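Local coordinates for protein sulfhydryl oxidase 1 (Homo sapiens, PDB 3LLK) that probably catalyses disulfide formation in thiol substrates with FAD as cofactor and oxygen as electron acceptor, at residues E172-A177 and N197-R202; N70-R75 and N79-S84; A17-A22 and L122-H127. All coordinates share one frame; numbering follows the deposited sequence.

Interaction 1: E172-A177 and N197-R202. With FAD (flavin-adenine dinucleotide), chain D.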
loop_
_atom_site.group_PDB
_atom_site.type_symbol
_atom_site.label_atom_id
_atom_site.label_comp_id
_atom_site.label_asym_id
_atom_site.label_seq_id
_atom_site.Cartn_x
_atom_site.Cartn_y
_atom_site.Cartn_z
ATOM N N GLU A 172 2.956 2.934 -13.211
ATOM C CA GLU A 172 4.038 2.295 -13.956
ATOM C C GLU A 172 4.825 3.332 -14.765
ATOM O O GLU A 172 6.022 3.164 -15.018
ATOM C CB GLU A 172 3.460 1.220 -14.884
ATOM C CG GLU A 172 4.460 0.564 -15.824
ATOM C CD GLU A 172 5.598 -0.126 -15.100
ATOM O OE1 GLU A 172 5.486 -0.372 -13.880
ATOM O OE2 GLU A 172 6.609 -0.441 -15.762
ATOM N N GLN A 173 4.148 4.404 -15.164
ATOM C CA GLN A 173 4.795 5.452 -15.942
ATOM C C GLN A 173 5.928 6.056 -15.119
ATOM O O GLN A 173 7.019 6.321 -15.634
ATOM C CB GLN A 173 3.773 6.535 -16.323
ATOM C CG GLN A 173 2.599 5.999 -17.141
ATOM C CD GLN A 173 1.433 6.976 -17.244
ATOM O OE1 GLN A 173 1.188 7.768 -16.333
ATOM N NE2 GLN A 173 0.692 6.900 -18.344
ATOM N N MET A 174 5.663 6.249 -13.831
ATOM C CA MET A 174 6.643 6.826 -12.932
ATOM C C MET A 174 7.794 5.862 -12.656
ATOM O O MET A 174 8.962 6.248 -12.724
ATOM C CB MET A 174 5.963 7.245 -11.618
ATOM C CG MET A 174 4.750 8.170 -11.806
ATOM S SD MET A 174 4.167 9.000 -10.303
ATOM C CE MET A 174 3.129 7.716 -9.549
ATOM N N ALA A 175 7.465 4.606 -12.366
ATOM C CA ALA A 175 8.477 3.597 -12.063
ATOM C C ALA A 175 9.599 3.507 -13.099
ATOM O O ALA A 175 10.771 3.697 -12.773
ATOM C CB ALA A 175 7.816 2.231 -11.894
ATOM N N ALA A 176 9.239 3.221 -14.345
ATOM C CA ALA A 176 10.232 3.096 -15.414
ATOM C C ALA A 176 10.980 4.404 -15.635
ATOM O O ALA A 176 12.141 4.415 -16.053
ATOM C CB ALA A 176 9.554 2.656 -16.712
ATOM N N ALA A 177 10.309 5.512 -15.359
ATOM C CA ALA A 177 10.925 6.811 -15.532
ATOM C C ALA A 177 12.030 7.048 -14.498
ATOM O O ALA A 177 13.030 7.707 -14.795
ATOM C CB ALA A 177 9.864 7.906 -15.435
ATOM N N ASN A 197 2.542 12.209 -4.668
ATOM C CA ASN A 197 2.172 13.610 -4.820
ATOM C C ASN A 197 2.009 14.007 -6.283
ATOM O O ASN A 197 1.193 14.867 -6.614
ATOM C CB ASN A 197 3.172 14.527 -4.101
ATOM C CG ASN A 197 2.770 14.793 -2.646
ATOM O OD1 ASN A 197 1.584 14.806 -2.320
ATOM N ND2 ASN A 197 3.750 15.025 -1.780
ATOM N N ARG A 198 2.756 13.367 -7.173
ATOM C CA ARG A 198 2.633 13.677 -8.594
ATOM C C ARG A 198 1.241 13.231 -9.068
ATOM O O ARG A 198 0.643 13.842 -9.957
ATOM C CB ARG A 198 3.726 12.966 -9.380
ATOM C CG ARG A 198 5.139 13.415 -9.005
ATOM C CD ARG A 198 6.162 12.766 -9.923
ATOM N NE ARG A 198 5.979 13.220 -11.294
ATOM C CZ ARG A 198 6.161 12.459 -12.367
ATOM N NH1 ARG A 198 6.529 11.194 -12.228
ATOM N NH2 ARG A 198 5.982 12.969 -13.578
ATOM N N VAL A 199 0.733 12.160 -8.461
ATOM C CA VAL A 199 -0.596 11.650 -8.785
ATOM C C VAL A 199 -1.619 12.605 -8.182
ATOM O O VAL A 199 -2.638 12.923 -8.807
ATOM C CB VAL A 199 -0.818 10.220 -8.201
ATOM C CG1 VAL A 199 -2.286 9.808 -8.336
ATOM C CG2 VAL A 199 0.062 9.222 -8.946
ATOM N N ASN A 200 -1.335 13.069 -6.966
ATOM C CA ASN A 200 -2.230 13.991 -6.284
ATOM C C ASN A 200 -2.448 15.248 -7.121
ATOM O O ASN A 200 -3.568 15.756 -7.217
ATOM C CB ASN A 200 -1.669 14.385 -4.906
ATOM C CG ASN A 200 -1.771 13.263 -3.886
ATOM O OD1 ASN A 200 -2.487 12.282 -4.093
ATOM N ND2 ASN A 200 -1.058 13.407 -2.769
ATOM N N ALA A 201 -1.372 15.740 -7.728
ATOM C CA ALA A 201 -1.439 16.943 -8.545
ATOM C C ALA A 201 -2.366 16.787 -9.752
ATOM O O ALA A 201 -3.155 17.684 -10.044
ATOM C CB ALA A 201 -0.035 17.344 -9.006
ATOM N N ARG A 202 -2.273 15.659 -10.450
ATOM C CA ARG A 202 -3.122 15.428 -11.617
ATOM C C ARG A 202 -4.586 15.227 -11.260
ATOM O O ARG A 202 -5.466 15.540 -12.065
ATOM C CB ARG A 202 -2.664 14.201 -12.421
ATOM C CG ARG A 202 -1.586 14.469 -13.459
ATOM C CD ARG A 202 -0.229 14.487 -12.824
ATOM N NE ARG A 202 0.834 14.717 -13.793
ATOM C CZ ARG A 202 2.101 14.912 -13.451
ATOM N NH1 ARG A 202 2.440 14.896 -12.168
ATOM N NH2 ARG A 202 3.018 15.138 -14.384
HETATM P PA FAD D . -5.213 8.754 -1.483
HETATM O O1A FAD D . -5.758 7.387 -1.710
HETATM O O2A FAD D . -4.459 9.511 -2.518
HETATM O O5B FAD D . -4.337 8.786 -0.182
HETATM C C5B FAD D . -4.424 7.866 0.908
HETATM C C4B FAD D . -4.001 8.716 2.077
HETATM O O4B FAD D . -2.556 8.571 2.142
HETATM C C3B FAD D . -4.438 10.157 2.421
HETATM O O3B FAD D . -5.711 10.293 3.050
HETATM C C2B FAD D . -3.265 10.603 3.171
HETATM O O2B FAD D . -3.299 10.351 4.542
HETATM C C1B FAD D . -2.068 9.844 2.578
HETATM N N9A FAD D . -1.298 10.441 1.532
HETATM C C8A FAD D . -1.611 11.396 0.528
HETATM N N7A FAD D . -0.641 11.748 -0.250
HETATM C C5A FAD D . 0.416 11.000 0.252
HETATM C C6A FAD D . 1.767 10.975 -0.143
HETATM N N6A FAD D . 2.264 11.745 -1.120
HETATM N N1A FAD D . 2.665 10.163 0.522
HETATM C C2A FAD D . 2.326 9.418 1.611
HETATM N N3A FAD D . 0.983 9.439 2.013
HETATM C C4A FAD D . 0.063 10.257 1.285
HETATM N N1 FAD D . -6.955 7.337 -9.655
HETATM C C2 FAD D . -7.334 7.987 -10.810
HETATM O O2 FAD D . -8.483 8.458 -10.834
HETATM N N3 FAD D . -6.299 7.998 -11.737
HETATM C C4 FAD D . -4.999 7.447 -11.612
HETATM O O4 FAD D . -4.181 7.510 -12.588
HETATM C C4X FAD D . -4.722 6.815 -10.416
HETATM N N5 FAD D . -3.477 6.133 -10.228
HETATM C C5X FAD D . -3.163 5.364 -9.075
HETATM C C6 FAD D . -1.952 4.645 -9.062
HETATM C C7 FAD D . -1.633 3.897 -7.894
HETATM C C7M FAD D . -0.305 3.141 -7.952
HETATM C C8 FAD D . -2.506 3.871 -6.765
HETATM C C8M FAD D . -2.332 3.173 -5.431
HETATM C C9 FAD D . -3.712 4.567 -6.831
HETATM C C9A FAD D . -4.145 5.302 -7.966
HETATM N N10 FAD D . -5.351 6.122 -8.254
HETATM C C10 FAD D . -5.731 6.762 -9.405
HETATM C "C1'" FAD D . -6.197 6.373 -7.130
HETATM C "C2'" FAD D . -5.937 7.588 -6.293
HETATM O "O2'" FAD D . -4.512 7.817 -6.152
HETATM C "C3'" FAD D . -6.533 7.642 -4.919
HETATM O "O3'" FAD D . -6.152 6.490 -4.179
HETATM C "C4'" FAD D . -8.017 7.915 -4.741
HETATM O "O4'" FAD D . -8.469 8.947 -5.669
HETATM C "C5'" FAD D . -8.518 8.176 -3.386
HETATM O "O5'" FAD D . -7.931 9.408 -2.959
HETATM P P FAD D . -7.872 9.903 -1.489
HETATM O O1P FAD D . -8.122 11.340 -1.617
HETATM O O2P FAD D . -8.803 9.174 -0.588
HETATM O O3P FAD D . -6.385 9.675 -0.916
#
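Met-174 and Arg-198 lie alongside each other, their chains running opposite ways. The closest atoms are Met-174 CG and Arg-198 NH1, 3.5 Å apart, and CG lies oblique to the guanidinium plane. Further out, Met-174 SD passes Arg-198 CB. The methionine then bends at chi3 (-83°), which carries its end to Val-199. That end comes across the valine, nearly perpendicular to it. Met-174 CE lies 3.5 Å from Val-199 CG2, a tight carbon pair. The contact joins helix 165-179 to helix 185-203, two helices of the Erv-type helical bundle that holds FAD. Helix 165-179 starts within the Cys-164 to Cys-167 disulfide. While Val-199 CG2 meets the methionine, Val-199 CG1 is 3.7 Å from FAD O2'. One residue on, Asn-200 ND2 donates to FAD N7A at 3.0 Å with an angle of 158°. The same ND2 also donates to Asn-197 OD1 at 3.0 Å, less straight at 141°. The bond to Asn-197 helps fix the rotation of the amide that donates to N7A. On the outer side, Arg-202 NH1 reaches back to Arg-198 O at 3.0 Å. Arg-198 NH2 and Arg-202 NH1 both bond a citrate, probably from the crystallisation liquor.

Interaction 2: N70-R75 and N79-S84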
loop_
_atom_site.group_PDB
_atom_site.type_symbol
_atom_site.label_atom_id
_atom_site.label_comp_id
_atom_site.label_asym_id
_atom_site.label_seq_id
_atom_site.Cartn_x
_atom_site.Cartn_y
_atom_site.Cartn_z
ATOM N N ASN A 70 2.124 -17.208 3.299
ATOM C CA ASN A 70 3.422 -17.070 2.651
ATOM C C ASN A 70 4.062 -18.450 2.473
ATOM O O ASN A 70 4.524 -18.795 1.382
ATOM C CB ASN A 70 4.344 -16.185 3.492
ATOM C CG ASN A 70 5.608 -15.791 2.752
ATOM O OD1 ASN A 70 6.656 -15.580 3.362
ATOM N ND2 ASN A 70 5.514 -15.677 1.437
ATOM N N GLU A 71 4.080 -19.234 3.550
ATOM C CA GLU A 71 4.672 -20.572 3.519
ATOM C C GLU A 71 3.915 -21.530 2.600
ATOM O O GLU A 71 4.520 -22.357 1.915
ATOM C CB GLU A 71 4.751 -21.150 4.937
ATOM C CG GLU A 71 5.801 -20.474 5.800
ATOM C CD GLU A 71 7.137 -20.335 5.081
ATOM O OE1 GLU A 71 7.635 -21.348 4.540
ATOM O OE2 GLU A 71 7.694 -19.218 5.055
ATOM N N TRP A 72 2.591 -21.415 2.580
ATOM C CA TRP A 72 1.796 -22.265 1.706
ATOM C C TRP A 72 2.188 -21.990 0.250
ATOM O O TRP A 72 2.339 -22.914 -0.549
ATOM C CB TRP A 72 0.308 -21.981 1.885
ATOM C CG TRP A 72 -0.549 -22.830 1.004
ATOM C CD1 TRP A 72 -0.961 -24.110 1.245
ATOM C CD2 TRP A 72 -1.081 -22.470 -0.279
ATOM N NE1 TRP A 72 -1.722 -24.569 0.195
ATOM C CE2 TRP A 72 -1.809 -23.583 -0.756
ATOM C CE3 TRP A 72 -1.011 -21.316 -1.073
ATOM C CZ2 TRP A 72 -2.466 -23.579 -1.995
ATOM C CZ3 TRP A 72 -1.665 -21.310 -2.308
ATOM C CH2 TRP A 72 -2.382 -22.435 -2.754
ATOM N N LEU A 73 2.337 -20.712 -0.088
ATOM C CA LEU A 73 2.716 -20.310 -1.442
ATOM C C LEU A 73 4.095 -20.843 -1.805
ATOM O O LEU A 73 4.298 -21.361 -2.907
ATOM C CB LEU A 73 2.724 -18.783 -1.573
ATOM C CG LEU A 73 1.370 -18.087 -1.698
ATOM C CD1 LEU A 73 1.551 -16.573 -1.640
ATOM C CD2 LEU A 73 0.721 -18.498 -3.013
ATOM N N LYS A 74 5.038 -20.700 -0.875
ATOM C CA LYS A 74 6.404 -21.159 -1.083
ATOM C C LYS A 74 6.467 -22.658 -1.352
ATOM O O LYS A 74 7.340 -23.122 -2.077
ATOM C CB LYS A 74 7.270 -20.805 0.133
ATOM C CG LYS A 74 7.656 -19.328 0.200
ATOM C CD LYS A 74 8.183 -18.924 1.571
ATOM C CE LYS A 74 9.428 -19.697 1.957
ATOM N NZ LYS A 74 9.869 -19.375 3.344
ATOM N N ARG A 75 5.536 -23.414 -0.778
ATOM C CA ARG A 75 5.509 -24.857 -0.982
ATOM C C ARG A 75 4.944 -25.284 -2.334
ATOM O O ARG A 75 5.331 -26.325 -2.859
ATOM C CB ARG A 75 4.727 -25.542 0.137
ATOM C CG ARG A 75 5.543 -25.770 1.385
ATOM C CD ARG A 75 4.688 -26.374 2.463
ATOM N NE ARG A 75 3.663 -25.435 2.903
ATOM C CZ ARG A 75 2.614 -25.774 3.642
ATOM N NH1 ARG A 75 2.450 -27.035 4.020
ATOM N NH2 ARG A 75 1.732 -24.855 4.002
ATOM N N ASN A 79 3.701 -24.328 -11.398
ATOM C CA ASN A 79 3.860 -23.024 -12.019
ATOM C C ASN A 79 2.492 -22.350 -12.101
ATOM O O ASN A 79 2.396 -21.135 -12.261
ATOM C CB ASN A 79 4.460 -23.181 -13.422
ATOM C CG ASN A 79 4.943 -21.861 -14.010
ATOM O OD1 ASN A 79 4.146 -20.988 -14.379
ATOM N ND2 ASN A 79 6.262 -21.709 -14.103
ATOM N N LYS A 80 1.437 -23.147 -11.981
ATOM C CA LYS A 80 0.077 -22.626 -12.056
ATOM C C LYS A 80 -0.701 -22.964 -10.794
ATOM O O LYS A 80 -0.685 -24.107 -10.327
ATOM C CB LYS A 80 -0.642 -23.211 -13.273
ATOM C CG LYS A 80 0.051 -22.923 -14.597
ATOM C CD LYS A 80 -0.479 -23.800 -15.729
ATOM C CE LYS A 80 -1.896 -23.428 -16.157
ATOM N NZ LYS A 80 -2.893 -23.652 -15.084
ATOM N N ILE A 81 -1.382 -21.963 -10.244
ATOM C CA ILE A 81 -2.178 -22.146 -9.036
ATOM C C ILE A 81 -3.590 -21.637 -9.291
ATOM O O ILE A 81 -3.796 -20.438 -9.470
ATOM C CB ILE A 81 -1.588 -21.359 -7.838
ATOM C CG1 ILE A 81 -0.217 -21.926 -7.457
ATOM C CG2 ILE A 81 -2.546 -21.415 -6.653
ATOM C CD1 ILE A 81 0.452 -21.208 -6.297
ATOM N N PRO A 82 -4.580 -22.544 -9.344
ATOM C CA PRO A 82 -5.957 -22.098 -9.578
ATOM C C PRO A 82 -6.392 -21.198 -8.424
ATOM O O PRO A 82 -6.088 -21.475 -7.255
ATOM C CB PRO A 82 -6.749 -23.407 -9.600
ATOM C CG PRO A 82 -5.760 -24.410 -10.099
ATOM C CD PRO A 82 -4.493 -24.014 -9.354
ATOM N N TYR A 83 -7.104 -20.123 -8.729
ATOM C CA TYR A 83 -7.532 -19.258 -7.646
ATOM C C TYR A 83 -8.382 -20.039 -6.644
ATOM O O TYR A 83 -8.283 -19.823 -5.430
ATOM C CB TYR A 83 -8.332 -18.062 -8.154
ATOM C CG TYR A 83 -8.700 -17.151 -7.025
ATOM C CD1 TYR A 83 -7.720 -16.391 -6.374
ATOM C CD2 TYR A 83 -10.002 -17.122 -6.525
ATOM C CE1 TYR A 83 -8.030 -15.632 -5.250
ATOM C CE2 TYR A 83 -10.324 -16.369 -5.397
ATOM C CZ TYR A 83 -9.332 -15.629 -4.763
ATOM O OH TYR A 83 -9.639 -14.913 -3.632
ATOM N N SER A 84 -9.215 -20.947 -7.145
ATOM C CA SER A 84 -10.076 -21.732 -6.259
ATOM C C SER A 84 -9.233 -22.469 -5.218
ATOM O O SER A 84 -9.638 -22.615 -4.066
ATOM C CB SER A 84 -10.936 -22.722 -7.070
ATOM O OG SER A 84 -10.152 -23.538 -7.923
#
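Lys-74 NZ is gripped by the carboxylate of Glu-71, one helical turn back, on the same helix whose Trp-72 and Leu-73 pack on Ile-81. The salt bridge to Glu-71 OE2 measures 2.8 Å and uses the syn lone pair of that oxygen. The bond from Lys-74 NZ to Glu-71 OE1 is weak, at 3.2 Å. Both residues lie on helix 60-75, so the salt bridge does not join the two segments. The contact itself is apolar, and Ile-81 is the residue both partners share. Its CA-CB bond points at the helix, and its two branches go to different places. Ile-81 CG2 sits at the edge of the Trp-72 indole, near the ring plane and 4.0 Å from CH2. The tryptophan's chi1 of 180° swings the indole out from the helix toward Ile-81, six-membered ring first. Ile-81 CD1 lies 4.3 Å from Leu-73 CD2, a looser contact. All three side chains are buried. Trp-72 also meets the ring of Phe-85, with planes at about 60°. Pro-82 follows at the N-cap of helix 83-92. Helix 60-75 thus packs on strand 80-82, which pairs antiparallel with strand 36-38, while Leu-73 reaches Val-49 and Ile-81 reaches Leu-42, both on helix 39-55.

Interaction 3: A17-A22 and L122-H127. With FAD (flavin-adenine dinucleotide), chain D.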
loop_
_atom_site.group_PDB
_atom_site.type_symbol
_atom_site.label_atom_id
_atom_site.label_comp_id
_atom_site.label_asym_id
_atom_site.label_seq_id
_atom_site.Cartn_x
_atom_site.Cartn_y
_atom_site.Cartn_z
ATOM N N ALA A 17 -7.972 -0.868 10.845
ATOM C CA ALA A 17 -9.097 -1.331 10.042
ATOM C C ALA A 17 -8.850 -1.104 8.547
ATOM O O ALA A 17 -9.203 -1.951 7.726
ATOM C CB ALA A 17 -10.393 -0.619 10.476
ATOM N N ASP A 18 -8.262 0.037 8.193
ATOM C CA ASP A 18 -7.981 0.315 6.789
ATOM C C ASP A 18 -6.934 -0.674 6.271
ATOM O O ASP A 18 -7.057 -1.191 5.162
ATOM C CB ASP A 18 -7.470 1.752 6.584
ATOM C CG ASP A 18 -8.522 2.816 6.897
ATOM O OD1 ASP A 18 -9.623 2.800 6.287
ATOM O OD2 ASP A 18 -8.232 3.685 7.751
ATOM N N LEU A 19 -5.913 -0.949 7.079
ATOM C CA LEU A 19 -4.857 -1.862 6.659
ATOM C C LEU A 19 -5.348 -3.303 6.493
ATOM O O LEU A 19 -5.040 -3.949 5.491
ATOM C CB LEU A 19 -3.678 -1.806 7.647
ATOM C CG LEU A 19 -2.958 -0.451 7.750
ATOM C CD1 LEU A 19 -1.977 -0.460 8.924
ATOM C CD2 LEU A 19 -2.220 -0.160 6.444
ATOM N N GLU A 20 -6.099 -3.808 7.467
ATOM C CA GLU A 20 -6.611 -5.174 7.379
ATOM C C GLU A 20 -7.646 -5.319 6.254
ATOM O O GLU A 20 -7.741 -6.374 5.625
ATOM C CB GLU A 20 -7.222 -5.609 8.716
ATOM C CG GLU A 20 -6.234 -5.538 9.877
ATOM C CD GLU A 20 -6.749 -6.186 11.154
ATOM O OE1 GLU A 20 -7.977 -6.164 11.398
ATOM O OE2 GLU A 20 -5.919 -6.703 11.925
ATOM N N SER A 21 -8.417 -4.266 6.004
ATOM C CA SER A 21 -9.406 -4.303 4.932
ATOM C C SER A 21 -8.677 -4.366 3.596
ATOM O O SER A 21 -9.121 -5.050 2.673
ATOM C CB SER A 21 -10.315 -3.069 4.974
ATOM O OG SER A 21 -11.216 -3.128 6.069
ATOM N N ALA A 22 -7.559 -3.646 3.495
ATOM C CA ALA A 22 -6.762 -3.661 2.276
ATOM C C ALA A 22 -6.319 -5.106 2.019
ATOM O O ALA A 22 -6.493 -5.631 0.917
ATOM C CB ALA A 22 -5.536 -2.735 2.425
ATOM N N LEU A 122 -4.759 1.131 -0.254
ATOM C CA LEU A 122 -3.606 0.536 -0.918
ATOM C C LEU A 122 -2.395 1.466 -0.815
ATOM O O LEU A 122 -1.284 1.008 -0.539
ATOM C CB LEU A 122 -3.931 0.225 -2.381
ATOM C CG LEU A 122 -2.919 -0.694 -3.068
ATOM C CD1 LEU A 122 -2.797 -2.001 -2.280
ATOM C CD2 LEU A 122 -3.369 -0.959 -4.504
ATOM N N TRP A 123 -2.613 2.763 -1.026
ATOM C CA TRP A 123 -1.544 3.747 -0.890
ATOM C C TRP A 123 -0.997 3.669 0.534
ATOM O O TRP A 123 0.218 3.616 0.741
ATOM C CB TRP A 123 -2.067 5.172 -1.115
ATOM C CG TRP A 123 -2.046 5.648 -2.537
ATOM C CD1 TRP A 123 -3.106 6.109 -3.263
ATOM C CD2 TRP A 123 -0.894 5.773 -3.383
ATOM N NE1 TRP A 123 -2.686 6.515 -4.509
ATOM C CE2 TRP A 123 -1.334 6.319 -4.607
ATOM C CE3 TRP A 123 0.469 5.479 -3.221
ATOM C CZ2 TRP A 123 -0.458 6.576 -5.673
ATOM C CZ3 TRP A 123 1.341 5.737 -4.285
ATOM C CH2 TRP A 123 0.868 6.279 -5.493
ATOM N N VAL A 124 -1.898 3.673 1.518
ATOM C CA VAL A 124 -1.476 3.635 2.913
ATOM C C VAL A 124 -0.638 2.400 3.172
ATOM O O VAL A 124 0.451 2.509 3.732
ATOM C CB VAL A 124 -2.678 3.669 3.890
ATOM C CG1 VAL A 124 -2.177 3.660 5.350
ATOM C CG2 VAL A 124 -3.493 4.928 3.652
ATOM N N LEU A 125 -1.130 1.243 2.731
ATOM C CA LEU A 125 -0.411 -0.020 2.900
ATOM C C LEU A 125 0.978 0.059 2.266
ATOM O O LEU A 125 1.973 -0.289 2.905
ATOM C CB LEU A 125 -1.205 -1.179 2.273
ATOM C CG LEU A 125 -0.544 -2.564 2.136
ATOM C CD1 LEU A 125 -0.053 -3.047 3.498
ATOM C CD2 LEU A 125 -1.544 -3.575 1.549
ATOM N N PHE A 126 1.045 0.529 1.017
ATOM C CA PHE A 126 2.322 0.647 0.304
ATOM C C PHE A 126 3.335 1.528 1.054
ATOM O O PHE A 126 4.485 1.131 1.253
ATOM C CB PHE A 126 2.119 1.219 -1.118
ATOM C CG PHE A 126 1.499 0.251 -2.109
ATOM C CD1 PHE A 126 1.382 -1.110 -1.824
ATOM C CD2 PHE A 126 1.033 0.718 -3.336
ATOM C CE1 PHE A 126 0.801 -1.994 -2.754
ATOM C CE2 PHE A 126 0.455 -0.154 -4.271
ATOM C CZ PHE A 126 0.339 -1.509 -3.976
ATOM N N HIS A 127 2.916 2.733 1.435
ATOM C CA HIS A 127 3.799 3.646 2.161
ATOM C C HIS A 127 4.289 2.984 3.446
ATOM O O HIS A 127 5.469 3.060 3.798
ATOM C CB HIS A 127 3.070 4.948 2.517
ATOM C CG HIS A 127 2.815 5.841 1.345
ATOM N ND1 HIS A 127 3.832 6.422 0.621
ATOM C CD2 HIS A 127 1.661 6.226 0.748
ATOM C CE1 HIS A 127 3.318 7.123 -0.372
ATOM N NE2 HIS A 127 2.003 7.022 -0.316
HETATM P PA FAD D . -5.213 8.754 -1.483
HETATM O O1A FAD D . -5.758 7.387 -1.710
HETATM O O2A FAD D . -4.459 9.511 -2.518
HETATM O O5B FAD D . -4.337 8.786 -0.182
HETATM C C5B FAD D . -4.424 7.866 0.908
HETATM C C4B FAD D . -4.001 8.716 2.077
HETATM O O4B FAD D . -2.556 8.571 2.142
HETATM C C3B FAD D . -4.438 10.157 2.421
HETATM O O3B FAD D . -5.711 10.293 3.050
HETATM C C2B FAD D . -3.265 10.603 3.171
HETATM O O2B FAD D . -3.299 10.351 4.542
HETATM C C1B FAD D . -2.068 9.844 2.578
HETATM N N9A FAD D . -1.298 10.441 1.532
HETATM C C8A FAD D . -1.611 11.396 0.528
HETATM N N7A FAD D . -0.641 11.748 -0.250
HETATM C C5A FAD D . 0.416 11.000 0.252
HETATM C C6A FAD D . 1.767 10.975 -0.143
HETATM N N6A FAD D . 2.264 11.745 -1.120
HETATM N N1A FAD D . 2.665 10.163 0.522
HETATM C C2A FAD D . 2.326 9.418 1.611
HETATM N N3A FAD D . 0.983 9.439 2.013
HETATM C C4A FAD D . 0.063 10.257 1.285
HETATM N N1 FAD D . -6.955 7.337 -9.655
HETATM C C2 FAD D . -7.334 7.987 -10.810
HETATM O O2 FAD D . -8.483 8.458 -10.834
HETATM N N3 FAD D . -6.299 7.998 -11.737
HETATM C C4 FAD D . -4.999 7.447 -11.612
HETATM O O4 FAD D . -4.181 7.510 -12.588
HETATM C C4X FAD D . -4.722 6.815 -10.416
HETATM N N5 FAD D . -3.477 6.133 -10.228
HETATM C C5X FAD D . -3.163 5.364 -9.075
HETATM C C6 FAD D . -1.952 4.645 -9.062
HETATM C C7 FAD D . -1.633 3.897 -7.894
HETATM C C7M FAD D . -0.305 3.141 -7.952
HETATM C C8 FAD D . -2.506 3.871 -6.765
HETATM C C8M FAD D . -2.332 3.173 -5.431
HETATM C C9 FAD D . -3.712 4.567 -6.831
HETATM C C9A FAD D . -4.145 5.302 -7.966
HETATM N N10 FAD D . -5.351 6.122 -8.254
HETATM C C10 FAD D . -5.731 6.762 -9.405
HETATM C "C1'" FAD D . -6.197 6.373 -7.130
HETATM C "C2'" FAD D . -5.937 7.588 -6.293
HETATM O "O2'" FAD D . -4.512 7.817 -6.152
HETATM C "C3'" FAD D . -6.533 7.642 -4.919
HETATM O "O3'" FAD D . -6.152 6.490 -4.179
HETATM C "C4'" FAD D . -8.017 7.915 -4.741
HETATM O "O4'" FAD D . -8.469 8.947 -5.669
HETATM C "C5'" FAD D . -8.518 8.176 -3.386
HETATM O "O5'" FAD D . -7.931 9.408 -2.959
HETATM P P FAD D . -7.872 9.903 -1.489
HETATM O O1P FAD D . -8.122 11.340 -1.617
HETATM O O2P FAD D . -8.803 9.174 -0.588
HETATM O O3P FAD D . -6.385 9.675 -0.916
#
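Leu-19 CD2 rests against helix 118-134, 4.0 Å from both Val-124 CG1 and Leu-125 CA. The contact joins an N-terminal helix to the FAD-binding Erv/ALR-type helical bundle. It is consistent with the interface of a pseudo-dimer, in which a degenerate Erv-like domain packs on the functional one. The short helix axes cross at -98° and come within 9.2 Å. The leucine's CA-CB bond does not aim at the partner. With chi1 at -63° and the chain extended beyond CG, its end still brings CD2 to Val-124, the two side chains lying roughly perpendicular. Val-124 has CG1 opposite its own backbone N (chi1 -179°). That rotation turns CG1 to Leu-19 and CG2 toward the FAD ribose. One helical turn on from Leu-19, Ala-22 CB is 4.2 Å from Leu-125 CD2. Trp-123 and His-127, on another side of the same helix, meet the cofactor. The His-127 ring lies face-on over adenine atom C2A, which is 3.1 Å from the ring plane, and its NE2 is hydrogen-bonded to His-196 ND1. Trp-123 has flavin methyl C8M over one face, and its NE1 donates to FAD O2' at 2.8 Å.

From the N terminus, helix 16-30 supplies the first half of interaction 3. After helix 60-75 the chain turns back through a short loop, and interaction 2 closes there against strand 80-82. Interaction 3 closes only at helix 118-134, so its loop of 99 residues encloses all of interaction 2. Interaction 1 follows in series and joins helices 165-179 and 185-203. None of the loops cross. Interaction 2 is local to the N-terminal helical region, about 23 Å from interaction 3 between centres. Interaction 3 ties that region to the FAD-binding bundle. Interactions 1 and 3 both touch FAD, and they meet where Val-199 CG2 packs 4.2 Å from Trp-123 CZ2.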